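Long-range contacts in Atp-dependent DNA ligase (Psychromonas sp., PDB 4D05), which probably seals nicks in DNA at the expense of ATP, by way of a lysine-linked adenylate intermediate: residues 22-27 and 129-134; 154-159 and 170-175. One frame throughout, in Å; residues are numbered along the deposited sequence.

Interaction 1: 22-27 and 129-134; sequences YVSEKL and IEQQKI. With AMP (adenosine monophosphate), chain H.
Val23 and Gln132 pair beside the adenylation site, where strand 21-26 runs into the KxDG motif of the nucleotidyltransferases. Their backbones form a single antiparallel, hydrogen-bonded bridge: Val23 N gives its proton to Gln132 O at 2.8 Å, and Gln132 N returns a bond to Val23 O at 2.9 Å. Segment 129-134, a loop after strand 126-128, thus meets the strand edge away from strand 154-159. Lys26, the motif lysine, is joined covalently to the nucleotide, with NZ 1.9 Å from AMP P. Adenine recognition follows along the same segment, 22-27. The amino group N6 gives hydrogen bonds to Glu25 O and Ser24 OG, while Leu27 N points almost straight at N7 (3.0 Å, 175°). Ser24 suits its place because its small hydroxyl accepts from N6 while CB packs on Glu130 O. Ile129 and Leu27 meet tip to tip through their CD1 methyls, an apolar wall in which Ile129 CD1 also lies 3.7 Å from AMP N6. Gln131, folded back at chi2 (-75°), lays OE1 against Tyr22 CB, and a water lies among this oxygen, Ser24 OG and Tyr22 O. At the far end Lys133 bends at chi2 (-64°), bringing CE over the centre of the Tyr22 ring, 3.8 Å from its centroid, in a CH-pi contact; a second bend at chi4 turns NZ, hydrogen-bonded to Gln160 and Thr19, into an off-centre cation-pi approach.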
loop_
_atom_site.group_PDB
_atom_site.type_symbol
_atom_site.label_atom_id
_atom_site.label_comp_id
_atom_site.label_asym_id
_atom_site.label_seq_id
_atom_site.Cartn_x
_atom_site.Cartn_y
_atom_site.Cartn_z
ATOM N N TYR A 22 6.857 12.669 7.655
ATOM C CA TYR A 22 7.922 11.710 7.480
ATOM C C TYR A 22 7.548 10.741 6.360
ATOM O O TYR A 22 6.439 10.199 6.335
ATOM C CB TYR A 22 8.209 10.942 8.789
ATOM C CG TYR A 22 9.051 11.799 9.722
ATOM C CD1 TYR A 22 10.433 11.881 9.557
ATOM C CD2 TYR A 22 8.461 12.555 10.707
ATOM C CE1 TYR A 22 11.217 12.686 10.391
ATOM C CE2 TYR A 22 9.217 13.365 11.537
ATOM C CZ TYR A 22 10.588 13.430 11.370
ATOM O OH TYR A 22 11.325 14.248 12.217
ATOM N N VAL A 23 8.502 10.506 5.469
ATOM C CA VAL A 23 8.279 9.703 4.275
ATOM C C VAL A 23 9.098 8.431 4.374
ATOM O O VAL A 23 10.282 8.468 4.678
ATOM C CB VAL A 23 8.676 10.492 3.006
ATOM C CG1 VAL A 23 8.392 9.686 1.767
ATOM C CG2 VAL A 23 7.965 11.816 3.005
ATOM N N SER A 24 8.444 7.301 4.088
ATOM C CA SER A 24 9.080 6.008 4.165
ATOM C C SER A 24 8.631 5.167 2.976
ATOM O O SER A 24 7.655 5.480 2.307
ATOM C CB SER A 24 8.675 5.309 5.488
ATOM O OG SER A 24 7.274 5.112 5.530
ATOM N N GLU A 25 9.365 4.104 2.709
ATOM C CA GLU A 25 8.990 3.164 1.635
ATOM C C GLU A 25 7.832 2.278 2.070
ATOM O O GLU A 25 7.851 1.656 3.144
ATOM C CB GLU A 25 10.192 2.296 1.259
ATOM C CG GLU A 25 9.896 1.369 0.063
ATOM C CD GLU A 25 11.098 0.619 -0.453
ATOM O OE1 GLU A 25 12.231 1.088 -0.212
ATOM O OE2 GLU A 25 10.909 -0.447 -1.112
ATOM N N LYS A 26 6.806 2.217 1.236
ATOM C CA LYS A 26 5.685 1.307 1.444
ATOM C C LYS A 26 6.185 -0.116 1.139
ATOM O O LYS A 26 6.590 -0.401 0.025
ATOM C CB LYS A 26 4.569 1.694 0.474
ATOM C CG LYS A 26 3.240 0.979 0.650
ATOM C CD LYS A 26 2.267 1.559 -0.386
ATOM C CE LYS A 26 0.810 1.137 -0.086
ATOM N NZ LYS A 26 0.762 -0.299 -0.380
ATOM N N LEU A 27 6.163 -0.997 2.138
ATOM C CA LEU A 27 6.715 -2.343 1.950
ATOM C C LEU A 27 5.583 -3.341 1.704
ATOM O O LEU A 27 4.547 -3.285 2.348
ATOM C CB LEU A 27 7.492 -2.794 3.194
ATOM C CG LEU A 27 8.638 -1.904 3.627
ATOM C CD1 LEU A 27 9.425 -2.551 4.782
ATOM C CD2 LEU A 27 9.554 -1.594 2.450
ATOM N N ILE A 129 12.023 0.852 9.595
ATOM C CA ILE A 129 11.858 1.411 8.267
ATOM C C ILE A 129 12.397 2.846 8.300
ATOM O O ILE A 129 12.061 3.617 9.173
ATOM C CB ILE A 129 10.384 1.367 7.837
ATOM C CG1 ILE A 129 9.916 -0.099 7.801
ATOM C CG2 ILE A 129 10.228 2.007 6.480
ATOM C CD1 ILE A 129 8.450 -0.299 7.493
ATOM N N GLU A 130 13.246 3.197 7.344
ATOM C CA GLU A 130 13.788 4.554 7.273
ATOM C C GLU A 130 12.688 5.612 7.105
ATOM O O GLU A 130 11.756 5.437 6.313
ATOM C CB GLU A 130 14.797 4.646 6.117
ATOM C CG GLU A 130 15.481 6.003 5.989
ATOM C CD GLU A 130 16.335 6.159 4.718
ATOM O OE1 GLU A 130 16.400 5.226 3.869
ATOM O OE2 GLU A 130 16.950 7.244 4.574
ATOM N N GLN A 131 12.808 6.701 7.861
ATOM C CA GLN A 131 11.857 7.803 7.845
ATOM C C GLN A 131 12.646 9.064 7.490
ATOM O O GLN A 131 13.645 9.417 8.167
ATOM C CB GLN A 131 11.200 7.975 9.227
ATOM C CG GLN A 131 10.375 6.750 9.750
ATOM C CD GLN A 131 9.033 6.626 9.045
ATOM O OE1 GLN A 131 8.584 7.551 8.370
ATOM N NE2 GLN A 131 8.363 5.485 9.241
ATOM N N GLN A 132 12.232 9.724 6.404
ATOM C CA GLN A 132 12.962 10.901 5.935
ATOM C C GLN A 132 12.047 12.077 5.658
ATOM O O GLN A 132 10.867 11.927 5.413
ATOM C CB GLN A 132 13.801 10.577 4.689
ATOM C CG GLN A 132 13.019 10.087 3.476
ATOM C CD GLN A 132 13.944 9.569 2.341
ATOM O OE1 GLN A 132 14.664 10.343 1.709
ATOM N NE2 GLN A 132 13.915 8.266 2.091
ATOM N N LYS A 133 12.644 13.262 5.675
ATOM C CA LYS A 133 11.948 14.468 5.270
ATOM C C LYS A 133 12.297 14.831 3.824
ATOM O O LYS A 133 13.454 14.728 3.376
ATOM C CB LYS A 133 12.332 15.640 6.196
ATOM C CG LYS A 133 11.704 15.573 7.574
ATOM C CD LYS A 133 10.198 15.692 7.486
ATOM C CE LYS A 133 9.521 16.017 8.788
ATOM N NZ LYS A 133 9.844 17.409 9.293
ATOM N N ILE A 134 11.285 15.310 3.129
ATOM C CA ILE A 134 11.374 15.648 1.704
ATOM C C ILE A 134 10.934 17.094 1.543
ATOM O O ILE A 134 9.956 17.526 2.169
ATOM C CB ILE A 134 10.457 14.683 0.892
ATOM C CG1 ILE A 134 10.938 13.227 0.993
ATOM C CG2 ILE A 134 10.382 15.052 -0.562
ATOM C CD1 ILE A 134 12.289 12.966 0.353
HETATM P P AMP H . -0.862 -0.899 0.508
HETATM O O1P AMP H . -2.067 -0.213 -0.069
HETATM O O2P AMP H . -0.577 -2.385 0.381
HETATM O "O5'" AMP H . -0.747 -0.418 2.015
HETATM C "C5'" AMP H . 0.422 -0.852 2.671
HETATM C "C4'" AMP H . -0.010 -1.378 4.005
HETATM O "O4'" AMP H . 1.100 -1.793 4.771
HETATM C "C3'" AMP H . -0.687 -0.258 4.722
HETATM O "O3'" AMP H . -1.854 -0.864 5.302
HETATM C "C2'" AMP H . 0.303 0.171 5.766
HETATM O "O2'" AMP H . -0.587 0.407 6.859
HETATM C "C1'" AMP H . 1.375 -0.954 5.877
HETATM N N9 AMP H . 2.754 -0.435 5.582
HETATM C C8 AMP H . 3.716 -0.896 4.734
HETATM N N7 AMP H . 4.826 -0.115 4.722
HETATM C C5 AMP H . 4.580 0.846 5.641
HETATM C C6 AMP H . 5.296 2.035 6.109
HETATM N N6 AMP H . 6.520 2.304 5.630
HETATM N N1 AMP H . 4.688 2.768 7.047
HETATM C C2 AMP H . 3.446 2.533 7.492
HETATM N N3 AMP H . 2.724 1.494 7.109
HETATM C C4 AMP H . 3.237 0.636 6.194
HETATM O O HOH W 1 6.315 7.393 6.903
HETATM O O HOH W 2 11.918 3.952 4.048
#

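Interaction 2: 154-159 and 170-175; sequences GLMLHH and RDLMKL. With AMP (adenosine monophosphate), chain H; SO4 (sulfate ion), chain F.
Strands 154-159 and 173-175 run antiparallel, 156° between their directions and 4.8 Å apart at closest approach. Leu155 with Leu175 and Leu157 with Met173 are hydrogen-bonded pairs, each with two N-H...O bonds, and Leu155 N to Leu175 O is practically straight (179°). Met156 with Lys174 and His158 with Leu172 are non-hydrogen-bonded pairs, and past them His159 N bonds to Asp171 O. Gly154 has backbone angles that would jam a side-chain carbon against the preceding carbonyl, and such a carbon would also clash with Leu175 O. Leu155, Leu157, Met173 and Leu175 share one face; there Leu157 CD1 packs 3.9 Å from Leu175 CB, and Leu155 and Leu175 lie against helix 137-149. The other face carries Met156 and Lys174, side by side and pointing the same way. Met156, built as selenomethionine, is flexible enough to turn at chi2 and chi3: CG sits over the adenine, 3.4 Å from AMP C6, while SE touches Lys174 CA at 3.8 Å. His158 meets Leu172 CD1 through CB and ND1. With every bond beyond CG extended, the Lys174 chain spans the distance to the phosphate, where NZ donates to AMP O1P at 2.7 Å and to sulfate O1 at 2.9 Å. A methionine in place of Lys174 would probably leave O1P and the sulfate without this shared donor and slacken the hold on the phosphate. One amine thus grips two anions, and although the sulfate is probably from the crystallisation liquor, Lys42 and Arg168 also hold it, so the site seems suited to phosphate-like groups.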
loop_
_atom_site.group_PDB
_atom_site.type_symbol
_atom_site.label_atom_id
_atom_site.label_comp_id
_atom_site.label_asym_id
_atom_site.label_seq_id
_atom_site.Cartn_x
_atom_site.Cartn_y
_atom_site.Cartn_z
ATOM N N GLY A 154 5.921 1.768 -3.281
ATOM C CA GLY A 154 5.447 3.130 -3.181
ATOM C C GLY A 154 5.992 3.776 -1.920
ATOM O O GLY A 154 7.020 3.333 -1.390
ATOM N N LEU A 155 5.309 4.833 -1.471
ATOM C CA LEU A 155 5.723 5.563 -0.271
ATOM C C LEU A 155 4.582 5.674 0.727
ATOM O O LEU A 155 3.410 5.544 0.374
ATOM C CB LEU A 155 6.174 6.989 -0.655
ATOM C CG LEU A 155 7.346 7.051 -1.617
ATOM C CD1 LEU A 155 7.613 8.496 -2.074
ATOM C CD2 LEU A 155 8.532 6.474 -0.942
HETATM N N MSE A 156 4.935 5.914 1.983
HETATM C CA MSE A 156 4.001 6.283 3.012
HETATM C C MSE A 156 4.418 7.606 3.628
HETATM O O MSE A 156 5.598 7.871 3.752
HETATM C CB MSE A 156 3.983 5.229 4.145
HETATM C CG MSE A 156 3.666 3.800 3.688
HETATM SE SE MSE A 156 1.785 3.570 3.144
HETATM C CE MSE A 156 0.933 4.308 4.757
ATOM N N LEU A 157 3.425 8.414 4.018
ATOM C CA LEU A 157 3.633 9.697 4.645
ATOM C C LEU A 157 2.934 9.692 6.016
ATOM O O LEU A 157 1.776 9.293 6.130
ATOM C CB LEU A 157 3.034 10.813 3.803
ATOM C CG LEU A 157 3.785 11.138 2.488
ATOM C CD1 LEU A 157 3.416 10.189 1.349
ATOM C CD2 LEU A 157 3.505 12.533 2.048
ATOM N N HIS A 158 3.626 10.187 7.035
ATOM C CA HIS A 158 3.035 10.224 8.377
ATOM C C HIS A 158 3.383 11.552 9.030
ATOM O O HIS A 158 4.550 11.896 9.174
ATOM C CB HIS A 158 3.580 9.049 9.177
ATOM C CG HIS A 158 2.808 8.745 10.422
ATOM N ND1 HIS A 158 2.963 7.558 11.104
ATOM C CD2 HIS A 158 1.902 9.462 11.117
ATOM C CE1 HIS A 158 2.146 7.536 12.138
ATOM N NE2 HIS A 158 1.512 8.695 12.194
ATOM N N HIS A 159 2.360 12.321 9.363
ATOM C CA HIS A 159 2.543 13.652 9.920
ATOM C C HIS A 159 3.345 13.589 11.225
ATOM O O HIS A 159 3.035 12.799 12.134
ATOM C CB HIS A 159 1.179 14.310 10.125
ATOM C CG HIS A 159 1.240 15.788 10.299
ATOM N ND1 HIS A 159 1.784 16.373 11.416
ATOM C CD2 HIS A 159 0.829 16.800 9.500
ATOM C CE1 HIS A 159 1.696 17.691 11.305
ATOM N NE2 HIS A 159 1.131 17.975 10.144
ATOM N N ARG A 170 -6.141 10.438 8.654
ATOM C CA ARG A 170 -5.744 11.388 7.642
ATOM C C ARG A 170 -4.272 11.822 7.750
ATOM O O ARG A 170 -3.712 12.400 6.823
ATOM C CB ARG A 170 -6.584 12.630 7.754
ATOM C CG ARG A 170 -8.025 12.441 7.337
ATOM C CD ARG A 170 -8.834 13.734 7.504
ATOM N NE ARG A 170 -8.431 14.818 6.592
ATOM C CZ ARG A 170 -8.861 14.948 5.335
ATOM N NH1 ARG A 170 -9.683 14.050 4.798
ATOM N NH2 ARG A 170 -8.453 15.971 4.598
ATOM N N ASP A 171 -3.667 11.565 8.900
ATOM C CA ASP A 171 -2.281 11.909 9.114
ATOM C C ASP A 171 -1.328 10.838 8.582
ATOM O O ASP A 171 -0.122 11.041 8.575
ATOM C CB ASP A 171 -2.023 12.095 10.572
ATOM C CG ASP A 171 -2.592 13.375 11.091
ATOM O OD1 ASP A 171 -2.780 14.337 10.303
ATOM O OD2 ASP A 171 -2.883 13.382 12.274
ATOM N N LEU A 172 -1.868 9.688 8.179
ATOM C CA LEU A 172 -1.077 8.620 7.610
ATOM C C LEU A 172 -1.600 8.347 6.206
ATOM O O LEU A 172 -2.747 7.952 6.065
ATOM C CB LEU A 172 -1.227 7.343 8.465
ATOM C CG LEU A 172 -0.421 6.129 8.008
ATOM C CD1 LEU A 172 1.085 6.359 8.069
ATOM C CD2 LEU A 172 -0.770 4.862 8.792
HETATM N N MSE A 173 -0.783 8.565 5.196
HETATM C CA MSE A 173 -1.231 8.443 3.808
HETATM C C MSE A 173 -0.362 7.508 2.952
HETATM O O MSE A 173 0.850 7.473 3.100
HETATM C CB MSE A 173 -1.240 9.813 3.155
HETATM C CG MSE A 173 -2.256 10.766 3.731
HETATM SE SE MSE A 173 -2.088 12.564 2.994
HETATM C CE MSE A 173 -0.574 13.103 4.042
ATOM N N LYS A 174 -1.027 6.788 2.050
ATOM C CA LYS A 174 -0.378 5.937 1.066
ATOM C C LYS A 174 -0.157 6.750 -0.173
ATOM O O LYS A 174 -1.053 7.443 -0.618
ATOM C CB LYS A 174 -1.284 4.760 0.623
ATOM C CG LYS A 174 -1.827 3.944 1.711
ATOM C CD LYS A 174 -2.862 2.918 1.167
ATOM C CE LYS A 174 -3.205 1.959 2.253
ATOM N NZ LYS A 174 -3.908 0.773 1.720
ATOM N N LEU A 175 1.003 6.578 -0.789
ATOM C CA LEU A 175 1.277 7.199 -2.088
ATOM C C LEU A 175 1.820 6.152 -3.048
ATOM O O LEU A 175 2.951 5.664 -2.915
ATOM C CB LEU A 175 2.261 8.360 -1.912
ATOM C CG LEU A 175 2.790 8.958 -3.207
ATOM C CD1 LEU A 175 1.688 9.428 -4.116
ATOM C CD2 LEU A 175 3.732 10.118 -2.868
HETATM P P AMP H . -0.862 -0.899 0.508
HETATM O O1P AMP H . -2.067 -0.213 -0.069
HETATM O O2P AMP H . -0.577 -2.385 0.381
HETATM O "O5'" AMP H . -0.747 -0.418 2.015
HETATM C "C5'" AMP H . 0.422 -0.852 2.671
HETATM C "C4'" AMP H . -0.010 -1.378 4.005
HETATM O "O4'" AMP H . 1.100 -1.793 4.771
HETATM C "C3'" AMP H . -0.687 -0.258 4.722
HETATM O "O3'" AMP H . -1.854 -0.864 5.302
HETATM C "C2'" AMP H . 0.303 0.171 5.766
HETATM O "O2'" AMP H . -0.587 0.407 6.859
HETATM C "C1'" AMP H . 1.375 -0.954 5.877
HETATM N N9 AMP H . 2.754 -0.435 5.582
HETATM C C8 AMP H . 3.716 -0.896 4.734
HETATM N N7 AMP H . 4.826 -0.115 4.722
HETATM C C5 AMP H . 4.580 0.846 5.641
HETATM C C6 AMP H . 5.296 2.035 6.109
HETATM N N6 AMP H . 6.520 2.304 5.630
HETATM N N1 AMP H . 4.688 2.768 7.047
HETATM C C2 AMP H . 3.446 2.533 7.492
HETATM N N3 AMP H . 2.724 1.494 7.109
HETATM C C4 AMP H . 3.237 0.636 6.194
HETATM S S SO4 F . -4.977 -1.199 4.556
HETATM O O1 SO4 F . -4.226 -1.623 3.368
HETATM O O2 SO4 F . -4.614 -2.004 5.738
HETATM O O3 SO4 F . -4.673 0.200 4.882
HETATM O O4 SO4 F . -6.418 -1.350 4.295
#

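Interactions 1 and 2 share a sheet: strand 21-26 lies next to strand 154-159, and the centres of the two interactions are about 9 Å apart. Backbone bonds probably stitch the two strands together, Ser24 O to Met156 N at 2.8 Å and Lys26 N to Gly154 O at 2.9 Å. The order is thus loop 129-134, strand 21-26, strand 154-159, strand 173-175, with AMP lying across it. Interaction 1 reads the adenine edge and supplies the lysine bonded to phosphorus; interaction 2 adds Met156 to the base and Lys174 to the phosphate. Ile129 and Met156, one from each contact, lie on opposite sides of the adenine plane.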